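Local coordinates for solute-binding protein Csal_2479 (Chromohalobacter salexigens, PDB 4P1L) that is a periplasmic protein that binds D-glucuronate and probably delivers it to a tripartite ATP-independent (TRAP) permease for uptake into the cell, at residues M89-L102 with F126-W140. Numbering follows the deposited sequence.
Sequences MGPMGPIVPAANVL and FADALAEKNLIVLSW
Val96 and Leu130 bring the loop 89-102 to the last turns of helix 121-132, their CA atoms 6.5 Å apart, and no hydrogen bond joins the two segments. The loop opens with a type I turn from Gly90 to Gly93; the helix ends in a Schellman motif, with Asn134 at C-prime, and hands the chain to strand 135-141. The CD1 methyl of Leu102 lies over one face of the Phe126 ring, 18° off the normal and 4.2 Å from the centroid, while Ala98 O meets the ring edge in plane, 3.2 Å from Phe126 CE1. Replacing Phe126 by alanine would probably leave the Leu102 methyls without their aromatic partner and open a gap beside Ala98 and Val101. One turn on, Ala129 CB touches Ala98 CB (3.8 Å) and Val96 CG1 (3.7 Å); chi1 of -178° sets Val96 CG1 opposite the backbone N and turns CG2 to the aliphatic part of Lys133, the two side chains running past each other in opposite directions. Selenomethionines Met89 and Met92 each reach both helix and strand. Met89, bent at chi2 and chi3, meets Leu130 CD1 tip to tip through CE (3.6 Å) and sets SE in the plane of the Trp140 ring, at its edge, a Met-aromatic contact; Met92 SE meets Leu135 CD1 at 3.7 Å. Leu130 CD1 thus lies among Met89, Met92 and Val96. This apolar core joins the loop after strand 84-88 to the helix and edge strand of the five-stranded sheet in a TRAP solute-binding protein, with the Met89 side chain about 9 Å from the bound glucuronate.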
loop_
_atom_site.group_PDB
_atom_site.type_symbol
_atom_site.label_atom_id
_atom_site.label_comp_id
_atom_site.label_asym_id
_atom_site.label_seq_id
_atom_site.Cartn_x
_atom_site.Cartn_y
_atom_site.Cartn_z
HETATM N N MSE A 89 -1.078 0.001 -4.007
HETATM C CA MSE A 89 -1.680 -0.850 -5.041
HETATM C C MSE A 89 -3.018 -1.448 -4.662
HETATM O O MSE A 89 -3.746 -1.946 -5.530
HETATM C CB MSE A 89 -0.723 -1.964 -5.460
HETATM C CG MSE A 89 0.500 -1.486 -6.208
HETATM SE SE MSE A 89 0.099 -0.599 -7.950
HETATM C CE MSE A 89 0.212 -2.202 -9.061
ATOM N N GLY A 90 -3.361 -1.414 -3.373
ATOM C CA GLY A 90 -4.676 -1.863 -2.928
ATOM C C GLY A 90 -5.840 -1.153 -3.600
ATOM O O GLY A 90 -6.696 -1.800 -4.225
ATOM N N PRO A 91 -5.910 0.182 -3.452
ATOM C CA PRO A 91 -6.923 0.988 -4.117
ATOM C C PRO A 91 -6.788 0.975 -5.616
ATOM O O PRO A 91 -7.707 1.445 -6.312
ATOM C CB PRO A 91 -6.663 2.399 -3.597
ATOM C CG PRO A 91 -5.880 2.237 -2.398
ATOM C CD PRO A 91 -5.103 0.996 -2.525
HETATM N N MSE A 92 -5.668 0.474 -6.126
HETATM C CA MSE A 92 -5.487 0.374 -7.581
HETATM C C MSE A 92 -6.266 -0.837 -8.134
HETATM O O MSE A 92 -6.586 -0.894 -9.326
HETATM C CB MSE A 92 -4.002 0.265 -7.921
HETATM C CG MSE A 92 -3.601 0.415 -9.384
HETATM SE SE MSE A 92 -4.023 2.200 -10.060
HETATM C CE MSE A 92 -2.838 3.229 -8.900
ATOM N N GLY A 93 -6.575 -1.798 -7.270
ATOM C CA GLY A 93 -7.250 -3.026 -7.694
ATOM C C GLY A 93 -8.563 -2.804 -8.416
ATOM O O GLY A 93 -8.810 -3.388 -9.480
ATOM N N PRO A 94 -9.429 -1.960 -7.860
ATOM C CA PRO A 94 -10.690 -1.699 -8.571
ATOM C C PRO A 94 -10.537 -0.986 -9.922
ATOM O O PRO A 94 -11.500 -0.933 -10.683
ATOM C CB PRO A 94 -11.463 -0.816 -7.590
ATOM C CG PRO A 94 -10.963 -1.264 -6.218
ATOM C CD PRO A 94 -9.514 -1.651 -6.417
ATOM N N ILE A 95 -9.354 -0.453 -10.214
ATOM C CA ILE A 95 -9.137 0.325 -11.419
ATOM C C ILE A 95 -8.386 -0.492 -12.469
ATOM O O ILE A 95 -8.671 -0.383 -13.664
ATOM C CB ILE A 95 -8.386 1.612 -11.057
ATOM C CG1 ILE A 95 -9.275 2.426 -10.104
ATOM C CG2 ILE A 95 -8.066 2.420 -12.301
ATOM C CD1 ILE A 95 -8.550 3.286 -9.174
ATOM N N VAL A 96 -7.441 -1.316 -12.008
ATOM C CA VAL A 96 -6.578 -2.117 -12.879
ATOM C C VAL A 96 -6.688 -3.581 -12.476
ATOM O O VAL A 96 -6.177 -3.977 -11.443
ATOM C CB VAL A 96 -5.102 -1.730 -12.732
ATOM C CG1 VAL A 96 -4.237 -2.547 -13.683
ATOM C CG2 VAL A 96 -4.897 -0.261 -12.950
ATOM N N PRO A 97 -7.353 -4.401 -13.301
ATOM C CA PRO A 97 -7.636 -5.774 -12.859
ATOM C C PRO A 97 -6.423 -6.559 -12.348
ATOM O O PRO A 97 -6.529 -7.183 -11.289
ATOM C CB PRO A 97 -8.256 -6.409 -14.105
ATOM C CG PRO A 97 -8.973 -5.264 -14.750
ATOM C CD PRO A 97 -8.100 -4.042 -14.520
ATOM N N ALA A 98 -5.303 -6.511 -13.057
ATOM C CA ALA A 98 -4.099 -7.243 -12.659
ATOM C C ALA A 98 -3.598 -6.846 -11.292
ATOM O O ALA A 98 -3.034 -7.677 -10.563
ATOM C CB ALA A 98 -2.970 -7.053 -13.705
ATOM N N ALA A 99 -3.796 -5.579 -10.927
ATOM C CA ALA A 99 -3.353 -5.099 -9.628
ATOM C C ALA A 99 -4.049 -5.811 -8.487
ATOM O O ALA A 99 -3.481 -5.896 -7.390
ATOM C CB ALA A 99 -3.546 -3.557 -9.508
ATOM N N ASN A 100 -5.256 -6.340 -8.711
ATOM C CA ASN A 100 -5.947 -7.061 -7.634
ATOM C C ASN A 100 -5.180 -8.278 -7.138
ATOM O O ASN A 100 -5.377 -8.719 -6.008
ATOM C CB ASN A 100 -7.343 -7.524 -8.050
ATOM C CG ASN A 100 -8.375 -6.454 -7.877
ATOM O OD1 ASN A 100 -8.499 -5.878 -6.805
ATOM N ND2 ASN A 100 -9.089 -6.138 -8.959
ATOM N N VAL A 101 -4.298 -8.817 -7.973
ATOM C CA VAL A 101 -3.517 -9.979 -7.552
ATOM C C VAL A 101 -2.721 -9.652 -6.293
ATOM O O VAL A 101 -2.562 -10.500 -5.420
ATOM C CB VAL A 101 -2.570 -10.442 -8.681
ATOM C CG1 VAL A 101 -1.583 -11.492 -8.179
ATOM C CG2 VAL A 101 -3.387 -11.002 -9.850
ATOM N N LEU A 102 -2.252 -8.408 -6.190
ATOM C CA LEU A 102 -1.426 -7.972 -5.080
ATOM C C LEU A 102 -2.207 -7.863 -3.783
ATOM O O LEU A 102 -1.620 -7.791 -2.709
ATOM C CB LEU A 102 -0.783 -6.615 -5.402
ATOM C CG LEU A 102 0.100 -6.632 -6.628
ATOM C CD1 LEU A 102 0.545 -5.179 -6.965
ATOM C CD2 LEU A 102 1.287 -7.572 -6.469
ATOM N N PHE A 126 3.039 -5.752 -14.047
ATOM C CA PHE A 126 2.171 -4.801 -13.330
ATOM C C PHE A 126 2.288 -3.390 -13.906
ATOM O O PHE A 126 1.281 -2.674 -14.059
ATOM C CB PHE A 126 2.447 -4.787 -11.829
ATOM C CG PHE A 126 1.966 -6.022 -11.130
ATOM C CD1 PHE A 126 0.606 -6.223 -10.909
ATOM C CD2 PHE A 126 2.859 -6.990 -10.712
ATOM C CE1 PHE A 126 0.157 -7.351 -10.296
ATOM C CE2 PHE A 126 2.405 -8.143 -10.095
ATOM C CZ PHE A 126 1.056 -8.323 -9.874
ATOM N N ALA A 127 3.512 -2.992 -14.230
ATOM C CA ALA A 127 3.726 -1.706 -14.869
ATOM C C ALA A 127 2.971 -1.653 -16.198
ATOM O O ALA A 127 2.329 -0.656 -16.509
ATOM C CB ALA A 127 5.218 -1.455 -15.102
ATOM N N ASP A 128 3.050 -2.730 -16.978
ATOM C CA ASP A 128 2.341 -2.790 -18.245
ATOM C C ASP A 128 0.841 -2.583 -18.030
ATOM O O ASP A 128 0.182 -1.874 -18.786
ATOM C CB ASP A 128 2.585 -4.138 -18.934
ATOM C CG ASP A 128 3.968 -4.245 -19.553
ATOM O OD1 ASP A 128 4.690 -3.233 -19.647
ATOM O OD2 ASP A 128 4.327 -5.363 -19.966
ATOM N N ALA A 129 0.295 -3.222 -17.002
ATOM C CA ALA A 129 -1.140 -3.124 -16.755
ATOM C C ALA A 129 -1.554 -1.698 -16.362
ATOM O O ALA A 129 -2.598 -1.205 -16.807
ATOM C CB ALA A 129 -1.564 -4.110 -15.705
ATOM N N LEU A 130 -0.747 -1.043 -15.523
ATOM C CA LEU A 130 -1.022 0.335 -15.155
ATOM C C LEU A 130 -0.913 1.284 -16.341
ATOM O O LEU A 130 -1.690 2.237 -16.429
ATOM C CB LEU A 130 -0.114 0.806 -14.008
ATOM C CG LEU A 130 -0.766 0.637 -12.644
ATOM C CD1 LEU A 130 -0.893 -0.852 -12.237
ATOM C CD2 LEU A 130 0.029 1.429 -11.637
ATOM N N ALA A 131 0.018 1.014 -17.262
ATOM C CA ALA A 131 0.245 1.881 -18.415
ATOM C C ALA A 131 -0.998 1.898 -19.290
ATOM O O ALA A 131 -1.359 2.920 -19.851
ATOM C CB ALA A 131 1.461 1.417 -19.236
ATOM N N GLU A 132 -1.657 0.751 -19.381
ATOM C CA GLU A 132 -2.879 0.645 -20.141
ATOM C C GLU A 132 -3.978 1.527 -19.548
ATOM O O GLU A 132 -4.892 1.926 -20.259
ATOM C CB GLU A 132 -3.269 -0.834 -20.239
ATOM C CG GLU A 132 -4.732 -1.142 -20.202
ATOM C CD GLU A 132 -4.968 -2.607 -20.543
ATOM O OE1 GLU A 132 -4.764 -2.973 -21.724
ATOM O OE2 GLU A 132 -5.315 -3.393 -19.627
ATOM N N LYS A 133 -3.878 1.864 -18.264
ATOM C CA LYS A 133 -4.838 2.772 -17.630
ATOM C C LYS A 133 -4.248 4.163 -17.376
ATOM O O LYS A 133 -4.700 4.870 -16.469
ATOM C CB LYS A 133 -5.317 2.189 -16.304
ATOM C CG LYS A 133 -5.950 0.797 -16.439
ATOM C CD LYS A 133 -7.295 0.833 -17.124
ATOM C CE LYS A 133 -7.879 -0.559 -17.237
ATOM N NZ LYS A 133 -9.246 -0.482 -17.802
ATOM N N ASN A 134 -3.220 4.518 -18.154
ATOM C CA ASN A 134 -2.661 5.878 -18.192
ATOM C C ASN A 134 -1.769 6.248 -17.025
ATOM O O ASN A 134 -1.549 7.431 -16.777
ATOM C CB ASN A 134 -3.759 6.948 -18.283
ATOM C CG ASN A 134 -4.288 7.140 -19.676
ATOM O OD1 ASN A 134 -3.775 6.586 -20.647
ATOM N ND2 ASN A 134 -5.321 7.968 -19.784
ATOM N N LEU A 135 -1.241 5.259 -16.322
ATOM C CA LEU A 135 -0.279 5.510 -15.250
ATOM C C LEU A 135 1.058 4.850 -15.570
ATOM O O LEU A 135 1.123 3.637 -15.824
ATOM C CB LEU A 135 -0.828 4.990 -13.919
ATOM C CG LEU A 135 -2.113 5.666 -13.412
ATOM C CD1 LEU A 135 -2.700 4.911 -12.212
ATOM C CD2 LEU A 135 -1.877 7.134 -13.050
ATOM N N ILE A 136 2.128 5.656 -15.550
ATOM C CA ILE A 136 3.448 5.164 -15.882
ATOM C C ILE A 136 4.246 4.932 -14.594
ATOM O O ILE A 136 4.588 5.879 -13.893
ATOM C CB ILE A 136 4.200 6.141 -16.790
ATOM C CG1 ILE A 136 3.346 6.506 -18.017
ATOM C CG2 ILE A 136 5.535 5.561 -17.170
ATOM C CD1 ILE A 136 2.880 5.295 -18.849
ATOM N N VAL A 137 4.503 3.669 -14.271
ATOM C CA VAL A 137 5.192 3.328 -13.018
ATOM C C VAL A 137 6.685 3.463 -13.204
ATOM O O VAL A 137 7.263 2.880 -14.136
ATOM C CB VAL A 137 4.901 1.889 -12.570
ATOM C CG1 VAL A 137 5.780 1.532 -11.376
ATOM C CG2 VAL A 137 3.438 1.717 -12.221
ATOM N N LEU A 138 7.312 4.247 -12.324
ATOM C CA LEU A 138 8.734 4.491 -12.401
ATOM C C LEU A 138 9.526 3.683 -11.370
ATOM O O LEU A 138 10.688 3.368 -11.584
ATOM C CB LEU A 138 9.019 5.972 -12.185
ATOM C CG LEU A 138 8.331 6.927 -13.165
ATOM C CD1 LEU A 138 8.848 8.332 -12.951
ATOM C CD2 LEU A 138 8.564 6.474 -14.592
ATOM N N SER A 139 8.915 3.394 -10.233
ATOM C CA SER A 139 9.584 2.612 -9.205
ATOM C C SER A 139 8.573 2.131 -8.186
ATOM O O SER A 139 7.427 2.587 -8.179
ATOM C CB SER A 139 10.675 3.439 -8.540
ATOM O OG SER A 139 10.122 4.551 -7.864
ATOM N N TRP A 140 9.000 1.196 -7.341
ATOM C CA TRP A 140 8.127 0.583 -6.328
ATOM C C TRP A 140 8.618 0.909 -4.923
ATOM O O TRP A 140 9.775 0.662 -4.616
ATOM C CB TRP A 140 8.093 -0.932 -6.484
ATOM C CG TRP A 140 7.658 -1.396 -7.829
ATOM C CD1 TRP A 140 8.447 -1.939 -8.797
ATOM C CD2 TRP A 140 6.335 -1.374 -8.352
ATOM N NE1 TRP A 140 7.698 -2.242 -9.903
ATOM C CE2 TRP A 140 6.393 -1.931 -9.651
ATOM C CE3 TRP A 140 5.104 -0.970 -7.850
ATOM C CZ2 TRP A 140 5.267 -2.071 -10.460
ATOM C CZ3 TRP A 140 3.975 -1.102 -8.673
ATOM C CH2 TRP A 140 4.072 -1.657 -9.951
#